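Local coordinates for 75aa long hypothetical regulatory protein AsnC (Pyrococcus horikoshii, PDB 2CVI), which is of unknown function but has the fold of the Lrp/AsnC ligand-binding domain and associates with a second copy of itself, probably as a small regulatory protein, at residues R16-K21 with Y38-K43; V2-L7 with K50-F55. One frame throughout, in Å; residues are numbered along the deposited sequence.

How the contacts relate
Both contacts lay a helix against the same four-stranded antiparallel sheet, and their centres are about 14 Å apart, on opposite sides of the chain's centre. Strand 2-10 leads into helix 15-23, and strand 40-46 into helix 49-59, but each contact pairs a helix with a strand other than the one that leads into it, so contact 1 is nested inside the loop closed by contact 2. The two strands are neighbours in the sheet, joined by the probable backbone hydrogen bond from Ile6 N to Val42 O. This is the doubled beta-alpha-beta plan of the ferredoxin-like fold in Lrp/AsnC ligand-binding domains; the other sheet face meets the second subunit.

Contact 1. Residues R16-K21 with Y38-K43; sequences REVMEK and YDLIVK
Leu40 reaches from the start of strand 40-46 to helix 15-23 and meets Val18 and Met19 with its two methyl branches. With CG anti to the backbone N (chi1 -173°), the side chain extends off the sheet toward the helix. Its CD2 lies 3.7 Å from Val18 CG1, the two side chains meeting at a slant. Met19 comes to the same leucine with its CG methylene, on the CD1 side; the modelled approach there is implausibly short and its detail is doubtful. The chain of Met19 bends at both chi2 and chi3, and its sulfur end turns off from the strand. Met19 also packs on Ala31 and Val33 of strand 28-33, and Val18 on Glu65 and Ile66. A classic beta bulge sets Asp39 and Leu40 together opposite Met8, and Asp39 OD2 accepts a hydrogen bond from Thr10 N.

Leu40 and Val18 are buried, whereas Glu17 and Lys21 on the outer side of the helix are exposed. There Lys21 NZ forms a salt bridge with Glu17 OE1 at 3.2 Å, approaching that oxygen on its anti side and 30° out of the carboxylate plane. In this part of the ferredoxin-like alpha/beta sandwich the contact across the segments is apolar, and so rests on burial of side chains and not on directional bonds.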
# COMPACT_ATOMS: atom_id res chain seq x y z
N ARG A 16 15.74 2.38 -4.81
CA ARG A 16 15.78 3.83 -4.83
C ARG A 16 15.95 4.40 -6.23
O ARG A 16 15.34 5.44 -6.54
CB ARG A 16 16.90 4.35 -3.91
CG ARG A 16 16.67 4.17 -2.40
CD ARG A 16 17.75 4.92 -1.61
NE ARG A 16 17.47 5.06 -0.19
CZ ARG A 16 18.22 5.76 0.67
NH1 ARG A 16 19.31 6.39 0.24
NH2 ARG A 16 17.88 5.84 1.95
N GLU A 17 16.77 3.75 -7.06
CA GLU A 17 17.02 4.16 -8.45
C GLU A 17 15.70 4.15 -9.19
O GLU A 17 15.36 5.09 -9.91
CB GLU A 17 17.97 3.19 -9.17
CG GLU A 17 17.92 3.31 -10.72
CD GLU A 17 18.79 2.28 -11.46
OE1 GLU A 17 18.55 2.06 -12.66
OE2 GLU A 17 19.71 1.70 -10.85
N VAL A 18 14.98 3.04 -9.03
CA VAL A 18 13.67 2.83 -9.64
C VAL A 18 12.67 3.80 -9.01
O VAL A 18 11.85 4.37 -9.69
CB VAL A 18 13.15 1.35 -9.42
CG1 VAL A 18 11.64 1.25 -9.68
CG2 VAL A 18 13.90 0.40 -10.36
N MET A 19 12.74 3.94 -7.68
CA MET A 19 11.83 4.82 -6.94
C MET A 19 11.96 6.24 -7.50
O MET A 19 10.97 6.92 -7.75
CB MET A 19 12.19 4.77 -5.44
CG MET A 19 11.09 4.29 -4.44
SD MET A 19 10.75 5.58 -3.16
CE MET A 19 12.37 6.11 -2.69
N GLU A 20 13.18 6.70 -7.73
CA GLU A 20 13.32 8.04 -8.26
C GLU A 20 12.85 8.15 -9.70
O GLU A 20 12.26 9.17 -10.09
CB GLU A 20 14.73 8.55 -8.08
CG GLU A 20 15.01 8.81 -6.59
CD GLU A 20 13.84 9.53 -5.89
OE1 GLU A 20 13.15 8.88 -5.06
OE2 GLU A 20 13.61 10.75 -6.17
N LYS A 21 13.09 7.12 -10.51
CA LYS A 21 12.59 7.18 -11.87
C LYS A 21 11.07 7.13 -11.85
O LYS A 21 10.41 7.78 -12.66
CB LYS A 21 13.09 6.02 -12.72
CG LYS A 21 14.54 6.14 -13.16
CD LYS A 21 14.89 4.92 -14.05
CE LYS A 21 16.29 5.04 -14.67
NZ LYS A 21 17.43 4.87 -13.73
N TYR A 38 6.56 -7.57 -0.92
CA TYR A 38 6.98 -6.73 -2.02
C TYR A 38 8.07 -5.77 -1.56
O TYR A 38 8.25 -5.53 -0.35
CB TYR A 38 5.78 -5.95 -2.55
CG TYR A 38 4.73 -6.86 -3.17
CD1 TYR A 38 4.85 -7.29 -4.49
CD2 TYR A 38 3.64 -7.29 -2.42
CE1 TYR A 38 3.90 -8.16 -5.06
CE2 TYR A 38 2.68 -8.16 -2.98
CZ TYR A 38 2.83 -8.58 -4.28
OH TYR A 38 1.88 -9.40 -4.83
N ASP A 39 8.81 -5.23 -2.53
CA ASP A 39 9.91 -4.30 -2.29
C ASP A 39 9.59 -2.84 -2.43
O ASP A 39 10.28 -1.98 -1.86
CB ASP A 39 11.05 -4.62 -3.27
CG ASP A 39 11.53 -6.04 -3.14
OD1 ASP A 39 11.99 -6.41 -2.03
OD2 ASP A 39 11.48 -6.79 -4.14
N LEU A 40 8.59 -2.56 -3.26
CA LEU A 40 8.21 -1.18 -3.51
C LEU A 40 6.71 -1.08 -3.68
O LEU A 40 6.09 -1.98 -4.23
CB LEU A 40 8.91 -0.67 -4.81
CG LEU A 40 8.85 0.79 -5.28
CD1 LEU A 40 9.35 1.73 -4.19
CD2 LEU A 40 9.70 0.95 -6.56
N ILE A 41 6.12 -0.01 -3.15
CA ILE A 41 4.69 0.22 -3.32
C ILE A 41 4.55 1.62 -3.92
O ILE A 41 5.12 2.58 -3.42
CB ILE A 41 3.93 0.23 -2.02
CG1 ILE A 41 3.95 -1.14 -1.39
CG2 ILE A 41 2.42 0.65 -2.31
CD1 ILE A 41 3.20 -1.19 -0.10
N VAL A 42 3.78 1.72 -4.99
CA VAL A 42 3.61 2.99 -5.66
C VAL A 42 2.12 3.29 -5.83
O VAL A 42 1.32 2.39 -6.12
CB VAL A 42 4.32 2.96 -7.03
CG1 VAL A 42 5.73 2.34 -6.84
CG2 VAL A 42 3.52 2.19 -8.06
N LYS A 43 1.73 4.54 -5.56
CA LYS A 43 0.33 4.95 -5.72
C LYS A 43 0.30 5.72 -7.02
O LYS A 43 1.06 6.68 -7.21
CB LYS A 43 -0.18 5.88 -4.57
CG LYS A 43 -1.72 6.12 -4.64
CD LYS A 43 -2.24 7.12 -3.57
CE LYS A 43 -3.76 7.18 -3.56
NZ LYS A 43 -4.20 8.38 -2.77

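Contact 2. Residues V2-L7 with K50-F55; sequences VTAFIL and KDLDQF
Leu52 puts its CD2 methyl over Ala4, 3.7 Å from Ala4 CB, and the same methyl reaches the neighbouring Val2, whose CG1 lies 4.1 Å away. One leucine branch therefore serves two residues that point to the same face of the strand, and the side chains of Val2 and Leu52 cross at about a right angle. An extended chi1 of 173° brings Leu52 CD2 up to both.

One turn further along the helix, Phe55 meets Ile6. The isoleucine uses its terminal methyl: CD1 sits at the edge of the ring, near its plane, 3.7 Å from Phe55 CE2 and 3.8 Å from Phe55 CD2. The phenyl face is thus not what Ile6 touches. Val2, Ala4 and Ile6 alternate with Thr3 and Phe5, whose side chains leave from the other face of the strand, where Phe5 meets Tyr32 of the second subunit edge-to-face.

Strand and helix run in roughly the same direction, the axes of the two short segments inclined by 31° and 9.6 Å apart at their closest approach. Within the sheet, Ile6 packs on Val42 and on Thr69 and Thr71 of strand 66-77. As part of the ferredoxin-like alpha/beta sandwich, helix 49-59 lies along strand 2-10, with Leu52 also touching Thr46 of the adjacent strand 40-46 and Phe55 bordering Met25, Glu27 and Ile60.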
# COMPACT_ATOMS: atom_id res chain seq x y z
N VAL A 2 -8.72 7.16 -12.13
CA VAL A 2 -8.51 5.84 -11.53
C VAL A 2 -7.34 5.95 -10.56
O VAL A 2 -6.31 6.55 -10.89
CB VAL A 2 -8.18 4.80 -12.61
CG1 VAL A 2 -7.86 3.45 -11.95
CG2 VAL A 2 -9.36 4.60 -13.52
N THR A 3 -7.48 5.35 -9.38
CA THR A 3 -6.46 5.35 -8.35
C THR A 3 -6.06 3.90 -8.11
O THR A 3 -6.93 3.04 -7.97
CB THR A 3 -7.01 5.94 -7.05
OG1 THR A 3 -7.38 7.30 -7.30
CG2 THR A 3 -5.98 5.90 -5.94
N ALA A 4 -4.77 3.63 -8.06
CA ALA A 4 -4.32 2.26 -7.85
C ALA A 4 -3.00 2.19 -7.12
O ALA A 4 -2.24 3.15 -7.11
CB ALA A 4 -4.19 1.53 -9.22
N PHE A 5 -2.75 1.07 -6.46
CA PHE A 5 -1.47 0.84 -5.82
C PHE A 5 -0.81 -0.30 -6.58
O PHE A 5 -1.43 -1.35 -6.79
CB PHE A 5 -1.65 0.42 -4.36
CG PHE A 5 -1.96 1.55 -3.46
CD1 PHE A 5 -0.93 2.24 -2.82
CD2 PHE A 5 -3.27 1.98 -3.30
CE1 PHE A 5 -1.18 3.35 -2.05
CE2 PHE A 5 -3.58 3.09 -2.52
CZ PHE A 5 -2.52 3.79 -1.89
N ILE A 6 0.42 -0.08 -7.02
CA ILE A 6 1.15 -1.13 -7.74
C ILE A 6 2.22 -1.67 -6.77
O ILE A 6 3.07 -0.89 -6.32
CB ILE A 6 1.84 -0.58 -9.00
CG1 ILE A 6 0.85 0.10 -9.96
CG2 ILE A 6 2.50 -1.79 -9.75
CD1 ILE A 6 1.55 0.82 -11.12
N LEU A 7 2.16 -2.96 -6.45
CA LEU A 7 3.12 -3.60 -5.54
C LEU A 7 4.17 -4.23 -6.43
O LEU A 7 3.82 -4.95 -7.36
CB LEU A 7 2.42 -4.66 -4.67
CG LEU A 7 1.41 -4.28 -3.55
CD1 LEU A 7 2.13 -3.64 -2.40
CD2 LEU A 7 0.27 -3.44 -4.09
N LYS A 50 -7.59 2.01 -19.11
CA LYS A 50 -6.74 1.71 -20.24
C LYS A 50 -5.37 2.36 -20.02
O LYS A 50 -4.33 1.77 -20.29
CB LYS A 50 -7.40 2.21 -21.53
CG LYS A 50 -6.52 2.07 -22.74
CD LYS A 50 -7.30 2.31 -24.00
CE LYS A 50 -6.37 2.41 -25.19
NZ LYS A 50 -7.12 2.43 -26.47
N ASP A 51 -5.38 3.59 -19.51
CA ASP A 51 -4.12 4.28 -19.24
C ASP A 51 -3.32 3.54 -18.15
O ASP A 51 -2.09 3.42 -18.24
CB ASP A 51 -4.36 5.73 -18.80
CG ASP A 51 -4.86 6.61 -19.93
OD1 ASP A 51 -4.37 6.45 -21.06
OD2 ASP A 51 -5.72 7.47 -19.67
N LEU A 52 -4.00 3.08 -17.12
CA LEU A 52 -3.31 2.33 -16.07
C LEU A 52 -2.72 1.04 -16.63
O LEU A 52 -1.60 0.67 -16.27
CB LEU A 52 -4.29 2.04 -14.93
CG LEU A 52 -3.75 1.12 -13.83
CD1 LEU A 52 -2.51 1.77 -13.18
CD2 LEU A 52 -4.87 0.80 -12.83
N ASP A 53 -3.47 0.33 -17.48
CA ASP A 53 -3.01 -0.91 -18.07
C ASP A 53 -1.75 -0.67 -18.88
O ASP A 53 -0.78 -1.44 -18.78
CB ASP A 53 -4.13 -1.49 -18.95
CG ASP A 53 -3.93 -2.95 -19.23
OD1 ASP A 53 -3.42 -3.67 -18.34
OD2 ASP A 53 -4.29 -3.38 -20.33
N GLN A 54 -1.73 0.40 -19.67
CA GLN A 54 -0.57 0.70 -20.46
C GLN A 54 0.61 1.07 -19.58
O GLN A 54 1.74 0.71 -19.89
CB GLN A 54 -0.89 1.80 -21.47
CG GLN A 54 -1.89 1.29 -22.47
CD GLN A 54 -2.25 2.29 -23.54
OE1 GLN A 54 -1.70 3.39 -23.59
NE2 GLN A 54 -3.17 1.90 -24.42
N PHE A 55 0.37 1.77 -18.48
CA PHE A 55 1.47 2.10 -17.58
C PHE A 55 2.09 0.82 -17.02
O PHE A 55 3.32 0.69 -16.98
CB PHE A 55 0.92 2.95 -16.43
CG PHE A 55 1.97 3.41 -15.46
CD1 PHE A 55 2.67 4.58 -15.70
CD2 PHE A 55 2.28 2.65 -14.33
CE1 PHE A 55 3.66 5.01 -14.82
CE2 PHE A 55 3.29 3.08 -13.43
CZ PHE A 55 3.97 4.26 -13.69